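Local coordinates for packaging protein UL32 (Human herpesvirus 8 type M, PDB 6XF9) that forms a pentameric zinc-binding ring required for herpesviral packaging and probably acts in bringing newly made capsids to nuclear replication compartments, at residues C55-L58 against F59-V62; A311-T314 against L315-E318; F368-P371 against L372-L375; V379-E382 against D383-F386. All coordinates share one frame; numbering follows the deposited sequence.

From the N terminus, interaction 1 comes first, along helix 53-60 and the turn that follows it, beside one of the zinc ions. The other three lie far down the chain: interaction 2 within helix 308-321, interaction 3 where helix 360-369 hands over to helix 371-379 at another zinc, and interaction 4 where helix 371-379 gives way to helix 382-386. All four are local and strictly in series, so none encloses or crosses another. Interactions 2 and 3 touch, with Gln-316 packing on Phe-368, whereas interactions 3 and 4 are joined through helix 371-379. Interaction 1 stands apart, its centre about 43 Å from that of interaction 2.

Interaction 1 (C55-L58 against F59-V62); sequences CQLL and FSLV. With ZN (zinc ion), chain O.
Ser-60 and Leu-61 turn back onto the carbonyls of Leu-57 and Leu-58, a local contact at the C-terminal end of helix 53-60. The regular part of the helix is upstream, where Phe-59 N reaches Cys-55 O over 3.1 Å in a nearly straight bond (168°) and Ser-60 N reaches Gln-56 O. After that the bonding shifts. Ser-60 OG sits between its own backbone N and carbonyl carbon (chi1 83°), which folds the hydroxyl back along the helix to donate to Leu-57 O at 2.6 Å, tilted from the carbonyl plane. Leu-57 O receives only a weak bond from Leu-61 N, 3.2 Å away. Leu-61 N lies closer to Leu-58 O, at 2.7 Å, and approaches it from well above the carbonyl plane. Leu-57 O is thus gripped by a hydroxyl as well as by a long backbone donor, while Leu-61 CG presses on it at 3.1 Å, a tight approach. The shift to a donor three residues on is consistent with a tighter, 3-10-like last turn.

The side chains fan out to different neighbours. Leu-58 packs on Phe-71 and Tyr-75 of helix 71-83. In a second subunit, Asp-331 accepts from Gln-56 NE2 and Phe-335 stacks with the ring of Phe-59, so this face belongs to the ring interface. At the other end of the contact, Cys-55 SG binds zinc at 2.3 Å and, with Cys-52, His-130 and Cys-136, completes a three-cysteine, one-histidine site built on a CxxC pair.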
loop_
_atom_site.group_PDB
_atom_site.type_symbol
_atom_site.label_atom_id
_atom_site.label_comp_id
_atom_site.label_asym_id
_atom_site.label_seq_id
_atom_site.Cartn_x
_atom_site.Cartn_y
_atom_site.Cartn_z
ATOM N N CYS D 55 0.909 -9.144 45.139
ATOM C CA CYS D 55 0.838 -7.815 45.740
ATOM C C CYS D 55 -0.312 -7.742 46.730
ATOM O O CYS D 55 -0.201 -7.103 47.781
ATOM C CB CYS D 55 0.661 -6.746 44.664
ATOM S SG CYS D 55 2.139 -6.300 43.697
ATOM N N GLN D 56 -1.417 -8.420 46.424
ATOM C CA GLN D 56 -2.590 -8.350 47.293
ATOM C C GLN D 56 -2.366 -9.135 48.575
ATOM O O GLN D 56 -2.822 -8.727 49.649
ATOM C CB GLN D 56 -3.838 -8.840 46.545
ATOM C CG GLN D 56 -4.287 -7.871 45.449
ATOM C CD GLN D 56 -4.849 -6.580 46.025
ATOM O OE1 GLN D 56 -4.997 -6.453 47.246
ATOM N NE2 GLN D 56 -5.125 -5.598 45.158
ATOM N N LEU D 57 -1.680 -10.270 48.476
ATOM C CA LEU D 57 -1.294 -11.014 49.666
ATOM C C LEU D 57 -0.466 -10.143 50.602
ATOM O O LEU D 57 -0.730 -10.082 51.808
ATOM C CB LEU D 57 -0.529 -12.264 49.253
ATOM C CG LEU D 57 -0.169 -13.234 50.359
ATOM C CD1 LEU D 57 -1.446 -13.666 51.078
ATOM C CD2 LEU D 57 0.538 -14.431 49.728
ATOM N N LEU D 58 0.534 -9.442 50.056
ATOM C CA LEU D 58 1.415 -8.624 50.886
ATOM C C LEU D 58 0.667 -7.494 51.579
ATOM O O LEU D 58 0.765 -7.337 52.802
ATOM C CB LEU D 58 2.537 -8.042 50.036
ATOM C CG LEU D 58 3.480 -9.083 49.445
ATOM C CD1 LEU D 58 4.471 -8.407 48.536
ATOM C CD2 LEU D 58 4.213 -9.792 50.543
ATOM N N PHE D 59 -0.125 -6.721 50.828
ATOM C CA PHE D 59 -0.779 -5.571 51.445
ATOM C C PHE D 59 -1.781 -6.016 52.495
ATOM O O PHE D 59 -1.987 -5.327 53.499
ATOM C CB PHE D 59 -1.469 -4.693 50.409
ATOM C CG PHE D 59 -2.010 -3.392 50.992
ATOM C CD1 PHE D 59 -3.260 -3.325 51.597
ATOM C CD2 PHE D 59 -1.226 -2.229 50.953
ATOM C CE1 PHE D 59 -3.716 -2.121 52.137
ATOM C CE2 PHE D 59 -1.683 -1.029 51.478
ATOM C CZ PHE D 59 -2.932 -0.977 52.076
ATOM N N SER D 60 -2.350 -7.154 52.286
ATOM C CA SER D 60 -3.233 -7.671 53.248
ATOM C C SER D 60 -2.448 -8.017 54.496
ATOM O O SER D 60 -3.023 -8.152 55.516
ATOM C CB SER D 60 -3.930 -8.879 52.718
ATOM O OG SER D 60 -3.111 -9.982 52.889
ATOM N N LEU D 61 -1.165 -8.270 54.401
ATOM C CA LEU D 61 -0.384 -8.634 55.559
ATOM C C LEU D 61 0.245 -7.502 56.288
ATOM O O LEU D 61 1.006 -7.728 57.174
ATOM C CB LEU D 61 0.751 -9.546 55.198
ATOM C CG LEU D 61 0.271 -10.820 54.634
ATOM C CD1 LEU D 61 1.329 -11.872 54.690
ATOM C CD2 LEU D 61 -0.937 -11.210 55.404
ATOM N N VAL D 62 0.072 -6.295 55.838
ATOM C CA VAL D 62 0.659 -5.211 56.563
ATOM C C VAL D 62 -0.384 -4.247 57.009
ATOM O O VAL D 62 -0.148 -3.464 57.879
ATOM C CB VAL D 62 1.749 -4.494 55.775
ATOM C CG1 VAL D 62 2.735 -5.477 55.173
ATOM C CG2 VAL D 62 1.161 -3.557 54.747
HETATM ZN ZN ZN O . 2.709 -7.868 42.169
#

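Interaction 2 (A311-T314 against L315-E318); sequences ALQT and LQCE
Gln-313 and Gln-316, one turn apart on helix 308-321, bring their amides together. Exposed Gln-313 leaves with CG opposite its backbone N and then bends at chi2 (57°), which carries its amide round toward the extended chain of Gln-316. NE2 of Gln-313 stands 2.8 Å from OE1 of Gln-316, but the N-H points poorly at the oxygen, so the bond is weak; the two amide planes are turned 50° apart. The pairing is poorer still because Gln-313 OE1 and Gln-316 OE1, two acceptors, stand 3.1 Å apart. Cys-317 SG lies alongside, 3.8 Å from OE1 of Gln-313.

The backbone bonds are those of a regular alpha-helix. Leu-315 N donates to Ala-311 O, Gln-316 N to Leu-312 O at 2.7 Å, and Glu-318 N to Thr-314 O at 2.9 Å; Cys-317 N to Gln-313 O is longer and weak. Thr-314 OG1 bonds back to Lys-310 O, and Glu-318 OE1 is held by Tyr-345 OH.

Apolar contact belongs to the buried face. Leu-312 and Leu-315 cross at an angle and meet through their CD2 methyls, 4.1 Å apart. Both leucines rest on Ile-355 of helix 349-357. Gln-316 borders this face, packing on Leu-367 and Phe-368. Adjoining polar and apolar faces mark an amphipathic helix, whose Leu-312 lies against the zinc ligand His-366.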
loop_
_atom_site.group_PDB
_atom_site.type_symbol
_atom_site.label_atom_id
_atom_site.label_comp_id
_atom_site.label_asym_id
_atom_site.label_seq_id
_atom_site.Cartn_x
_atom_site.Cartn_y
_atom_site.Cartn_z
ATOM N N ALA D 311 30.064 -21.708 32.653
ATOM C CA ALA D 311 30.346 -22.885 31.826
ATOM C C ALA D 311 29.850 -22.708 30.403
ATOM O O ALA D 311 30.565 -22.998 29.438
ATOM C CB ALA D 311 29.698 -24.127 32.428
ATOM N N LEU D 312 28.632 -22.191 30.258
ATOM C CA LEU D 312 28.059 -22.019 28.938
ATOM C C LEU D 312 28.766 -20.903 28.190
ATOM O O LEU D 312 29.013 -21.028 26.987
ATOM C CB LEU D 312 26.570 -21.760 29.085
ATOM C CG LEU D 312 25.932 -23.017 29.677
ATOM C CD1 LEU D 312 24.493 -22.738 30.134
ATOM C CD2 LEU D 312 25.995 -24.207 28.697
ATOM N N GLN D 313 29.122 -19.811 28.882
ATOM C CA GLN D 313 29.899 -18.772 28.210
ATOM C C GLN D 313 31.261 -19.289 27.790
ATOM O O GLN D 313 31.837 -18.784 26.817
ATOM C CB GLN D 313 30.058 -17.501 29.056
ATOM C CG GLN D 313 30.815 -16.407 28.260
ATOM C CD GLN D 313 30.147 -16.036 26.904
ATOM O OE1 GLN D 313 30.833 -15.911 25.875
ATOM N NE2 GLN D 313 28.810 -15.798 26.925
ATOM N N THR D 314 31.840 -20.213 28.554
ATOM C CA THR D 314 33.099 -20.803 28.120
ATOM C C THR D 314 32.881 -21.753 26.949
ATOM O O THR D 314 33.671 -21.762 26.001
ATOM C CB THR D 314 33.752 -21.516 29.299
ATOM O OG1 THR D 314 34.217 -20.536 30.241
ATOM C CG2 THR D 314 34.902 -22.366 28.831
ATOM N N LEU D 315 31.777 -22.516 26.978
ATOM C CA LEU D 315 31.388 -23.353 25.847
ATOM C C LEU D 315 31.146 -22.507 24.597
ATOM O O LEU D 315 31.563 -22.882 23.491
ATOM C CB LEU D 315 30.141 -24.157 26.206
ATOM C CG LEU D 315 29.499 -25.041 25.134
ATOM C CD1 LEU D 315 30.487 -26.032 24.520
ATOM C CD2 LEU D 315 28.269 -25.744 25.689
ATOM N N GLN D 316 30.492 -21.353 24.753
ATOM C CA GLN D 316 30.275 -20.487 23.600
ATOM C C GLN D 316 31.592 -20.097 22.955
ATOM O O GLN D 316 31.665 -19.965 21.727
ATOM C CB GLN D 316 29.487 -19.240 23.991
ATOM C CG GLN D 316 29.096 -18.414 22.785
ATOM C CD GLN D 316 28.320 -17.184 23.166
ATOM O OE1 GLN D 316 28.285 -16.790 24.341
ATOM N NE2 GLN D 316 27.604 -16.618 22.189
ATOM N N CYS D 317 32.620 -19.820 23.777
ATOM C CA CYS D 317 33.960 -19.537 23.257
ATOM C C CYS D 317 34.570 -20.769 22.595
ATOM O O CYS D 317 35.262 -20.651 21.579
ATOM C CB CYS D 317 34.877 -19.009 24.367
ATOM S SG CYS D 317 34.249 -17.497 25.184
ATOM N N GLU D 318 34.345 -21.961 23.155
ATOM C CA GLU D 318 34.899 -23.148 22.516
ATOM C C GLU D 318 34.251 -23.356 21.161
ATOM O O GLU D 318 34.931 -23.679 20.178
ATOM C CB GLU D 318 34.673 -24.419 23.348
ATOM C CG GLU D 318 35.452 -24.612 24.654
ATOM C CD GLU D 318 35.435 -26.092 25.110
ATOM O OE1 GLU D 318 34.937 -26.411 26.214
ATOM O OE2 GLU D 318 35.817 -26.965 24.301
#

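Interaction 3 (F368-P371 against L372-L375); sequences FCDP and LCAL. With ZN (zinc ion), chain P.
Two torsions bring Asp-370 and Cys-373 together. Asp-370 turns CG away from its own backbone N (chi1 -170°), which swings the carboxylate forward over the start of helix 371-379, while Cys-373 places SG beside its backbone N and opposite its carbonyl carbon (chi1 -61°). Cys-373 SG consequently lies 3.6 Å from Asp-370 CB and still faces the metal. OD1 of Asp-370 collects two amides of the first turn: Cys-373 N at 3.2 Å, meeting it on the anti side and 18° out of the carboxylate plane, and Leu-372 N at 2.7 Å, a weak bond because its N-H is badly aimed. Leu-372 CB crowds the same oxygen.

This is an N-cap: Asp-370 stands just before the helix and its side chain satisfies amides that have no preceding turn to bond to. Pro-371 follows as the first helical residue, a position where the missing N-H forfeits no helical hydrogen bond. The ordinary helix pattern then sets in, with Ala-374 N on Asp-370 O at 3.3 Å and Leu-375 N on Pro-371 O at 3.2 Å. A negative carboxylate at a helix start is probably favoured by the helix dipole, and the other oxygen, OD2, has a salt bridge to Lys-426.

Cys-373 SG binds the zinc at 2.3 Å, alongside Cys-296, Cys-299 and His-366, which places the cap directly behind one ligand of this three-cysteine, one-histidine site. Helix 416-430, which supplies Lys-426, also packs on the turn through Phe-425 on Pro-371 and Val-422 on Leu-372.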
loop_
_atom_site.group_PDB
_atom_site.type_symbol
_atom_site.label_atom_id
_atom_site.label_comp_id
_atom_site.label_asym_id
_atom_site.label_seq_id
_atom_site.Cartn_x
_atom_site.Cartn_y
_atom_site.Cartn_z
ATOM N N PHE D 368 22.945 -19.265 20.669
ATOM C CA PHE D 368 23.072 -18.439 19.474
ATOM C C PHE D 368 21.757 -17.968 18.870
ATOM O O PHE D 368 21.798 -17.042 18.060
ATOM C CB PHE D 368 23.862 -19.185 18.380
ATOM C CG PHE D 368 25.234 -19.693 18.817
ATOM C CD1 PHE D 368 26.336 -18.847 18.837
ATOM C CD2 PHE D 368 25.417 -21.024 19.194
ATOM C CE1 PHE D 368 27.597 -19.308 19.233
ATOM C CE2 PHE D 368 26.690 -21.496 19.592
ATOM C CZ PHE D 368 27.769 -20.633 19.610
ATOM N N CYS D 369 20.604 -18.545 19.234
ATOM C CA CYS D 369 19.336 -18.257 18.560
ATOM C C CYS D 369 18.248 -17.679 19.456
ATOM O O CYS D 369 17.771 -16.574 19.179
ATOM C CB CYS D 369 18.777 -19.507 17.871
ATOM S SG CYS D 369 19.879 -20.106 16.630
ATOM N N ASP D 370 17.789 -18.384 20.483
ATOM C CA ASP D 370 16.547 -17.944 21.114
ATOM C C ASP D 370 16.771 -16.626 21.847
ATOM O O ASP D 370 17.765 -16.485 22.559
ATOM C CB ASP D 370 16.007 -18.994 22.061
ATOM C CG ASP D 370 14.604 -18.658 22.541
ATOM O OD1 ASP D 370 14.490 -17.820 23.452
ATOM O OD2 ASP D 370 13.608 -19.185 21.985
ATOM N N PRO D 371 15.904 -15.624 21.660
ATOM C CA PRO D 371 16.122 -14.338 22.343
ATOM C C PRO D 371 15.786 -14.374 23.830
ATOM O O PRO D 371 16.256 -13.505 24.561
ATOM C CB PRO D 371 15.208 -13.376 21.569
ATOM C CG PRO D 371 14.096 -14.227 21.095
ATOM C CD PRO D 371 14.658 -15.613 20.867
ATOM N N LEU D 372 14.916 -15.279 24.293
ATOM C CA LEU D 372 14.690 -15.403 25.737
ATOM C C LEU D 372 15.874 -16.070 26.431
ATOM O O LEU D 372 16.146 -15.781 27.606
ATOM C CB LEU D 372 13.407 -16.185 26.036
ATOM C CG LEU D 372 13.136 -16.365 27.537
ATOM C CD1 LEU D 372 13.113 -14.992 28.170
ATOM C CD2 LEU D 372 11.838 -17.123 27.843
ATOM N N CYS D 373 16.546 -17.009 25.760
ATOM C CA CYS D 373 17.766 -17.583 26.319
ATOM C C CYS D 373 18.854 -16.530 26.453
ATOM O O CYS D 373 19.664 -16.573 27.391
ATOM C CB CYS D 373 18.241 -18.752 25.457
ATOM S SG CYS D 373 17.020 -20.117 25.361
ATOM N N ALA D 374 18.946 -15.626 25.473
ATOM C CA ALA D 374 19.946 -14.559 25.505
ATOM C C ALA D 374 19.686 -13.578 26.642
ATOM O O ALA D 374 20.627 -13.076 27.267
ATOM C CB ALA D 374 19.960 -13.827 24.163
ATOM N N LEU D 375 18.422 -13.217 26.861
ATOM C CA LEU D 375 18.088 -12.319 27.961
ATOM C C LEU D 375 18.448 -12.970 29.288
ATOM O O LEU D 375 19.111 -12.361 30.137
ATOM C CB LEU D 375 16.601 -11.986 27.898
ATOM C CG LEU D 375 16.042 -10.891 28.792
ATOM C CD1 LEU D 375 16.597 -9.572 28.359
ATOM C CD2 LEU D 375 14.534 -10.864 28.689
HETATM ZN ZN ZN P . 17.864 -21.376 27.088
#

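Interaction 4 (V379-E382 against D383-F386); sequences VVSE and DVLF
Leu-385 N donates to Ser-381 O over 3.2 Å, the first regular bond of the short helix 382-386. The same serine supplies a second acceptor with its side chain. Its OG stands opposite the backbone N (chi1 166°), which brings the hydroxyl oxygen into line with the N-H of Val-384, and the bond from Val-384 N to Ser-381 OG is almost straight (3.3 Å, 176°). Ser-381 is therefore the N-cap, with carbonyl and hydroxyl serving two successive amides of the first turn. Val-384 CG2 closes over the hydroxyl, 3.5 Å from Ser-381 OG. One step on, Phe-386 N makes a weak bond to Glu-382 O, an oxygen that also lies at the edge of the phenylalanine ring.

The cap is flanked by a small apolar contact. Val-380, just before the N-cap, touches Leu-385 of the first turn through CG2 and CD1 at 4.3 Å, the arrangement of a hydrophobic staple across a helix start.

Glu-382 and Asp-383 point the same way, side by side, with their carboxylates turned 34° from one another. OE1 of Glu-382 and OD2 of Asp-383 remain 4.7 Å apart; the like charges would be expected to repel mildly, though both sit at the amino end of a helix, which should favour them. Arg-387 offers Asp-383 a long, weak ion pair.

The turn follows helix 371-379 after a two-residue link and lodges against helix 71-83: Val-384 packs on Phe-80 and Phe-81, Leu-385 on Phe-81, and Phe-386 meets Trp-5 of the N-terminal region edge-to-face.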
loop_
_atom_site.group_PDB
_atom_site.type_symbol
_atom_site.label_atom_id
_atom_site.label_comp_id
_atom_site.label_asym_id
_atom_site.label_seq_id
_atom_site.Cartn_x
_atom_site.Cartn_y
_atom_site.Cartn_z
ATOM N N VAL D 379 20.978 -11.534 32.312
ATOM C CA VAL D 379 20.422 -11.035 33.562
ATOM C C VAL D 379 21.002 -11.748 34.781
ATOM O O VAL D 379 21.094 -11.148 35.856
ATOM C CB VAL D 379 18.892 -11.194 33.491
ATOM C CG1 VAL D 379 18.248 -10.817 34.779
ATOM C CG2 VAL D 379 18.311 -10.355 32.356
ATOM N N VAL D 380 21.426 -13.006 34.626
ATOM C CA VAL D 380 21.784 -13.868 35.749
ATOM C C VAL D 380 23.118 -13.469 36.371
ATOM O O VAL D 380 24.071 -13.090 35.672
ATOM C CB VAL D 380 21.826 -15.322 35.254
ATOM C CG1 VAL D 380 22.939 -15.475 34.225
ATOM C CG2 VAL D 380 21.986 -16.276 36.403
ATOM N N SER D 381 23.200 -13.580 37.701
ATOM C CA SER D 381 24.455 -13.490 38.453
ATOM C C SER D 381 24.569 -14.730 39.333
ATOM O O SER D 381 23.827 -14.860 40.313
ATOM C CB SER D 381 24.511 -12.232 39.300
ATOM O OG SER D 381 25.570 -12.335 40.234
ATOM N N GLU D 382 25.443 -15.671 38.944
ATOM C CA GLU D 382 25.647 -16.892 39.727
ATOM C C GLU D 382 26.206 -16.600 41.111
ATOM O O GLU D 382 26.058 -17.430 42.016
ATOM C CB GLU D 382 26.571 -17.870 38.995
ATOM C CG GLU D 382 27.979 -17.379 38.687
ATOM C CD GLU D 382 28.047 -16.410 37.533
ATOM O OE1 GLU D 382 29.157 -16.251 36.966
ATOM O OE2 GLU D 382 26.996 -15.817 37.173
ATOM N N ASP D 383 26.885 -15.462 41.277
ATOM C CA ASP D 383 27.399 -15.078 42.584
ATOM C C ASP D 383 26.263 -14.738 43.542
ATOM O O ASP D 383 26.207 -15.272 44.650
ATOM C CB ASP D 383 28.346 -13.898 42.428
ATOM C CG ASP D 383 29.481 -14.199 41.473
ATOM O OD1 ASP D 383 30.034 -15.319 41.536
ATOM O OD2 ASP D 383 29.817 -13.328 40.645
ATOM N N VAL D 384 25.357 -13.835 43.146
ATOM C CA VAL D 384 24.206 -13.514 43.991
ATOM C C VAL D 384 23.449 -14.777 44.344
ATOM O O VAL D 384 23.079 -15.008 45.499
ATOM C CB VAL D 384 23.274 -12.500 43.302
ATOM C CG1 VAL D 384 22.046 -12.296 44.136
ATOM C CG2 VAL D 384 23.976 -11.182 43.096
ATOM N N LEU D 385 23.198 -15.614 43.349
ATOM C CA LEU D 385 22.268 -16.705 43.566
ATOM C C LEU D 385 22.871 -17.784 44.451
ATOM O O LEU D 385 22.152 -18.416 45.236
ATOM C CB LEU D 385 21.832 -17.296 42.231
ATOM C CG LEU D 385 20.932 -16.438 41.348
ATOM C CD1 LEU D 385 20.313 -17.347 40.272
ATOM C CD2 LEU D 385 19.857 -15.688 42.155
ATOM N N PHE D 386 24.176 -18.042 44.318
ATOM C CA PHE D 386 24.723 -19.286 44.843
ATOM C C PHE D 386 25.897 -19.155 45.794
ATOM O O PHE D 386 26.227 -20.146 46.448
ATOM C CB PHE D 386 25.105 -20.232 43.689
ATOM C CG PHE D 386 23.930 -21.018 43.186
ATOM C CD1 PHE D 386 23.372 -22.016 43.967
ATOM C CD2 PHE D 386 23.330 -20.701 41.989
ATOM C CE1 PHE D 386 22.263 -22.713 43.544
ATOM C CE2 PHE D 386 22.227 -21.396 41.551
ATOM C CZ PHE D 386 21.694 -22.405 42.329
#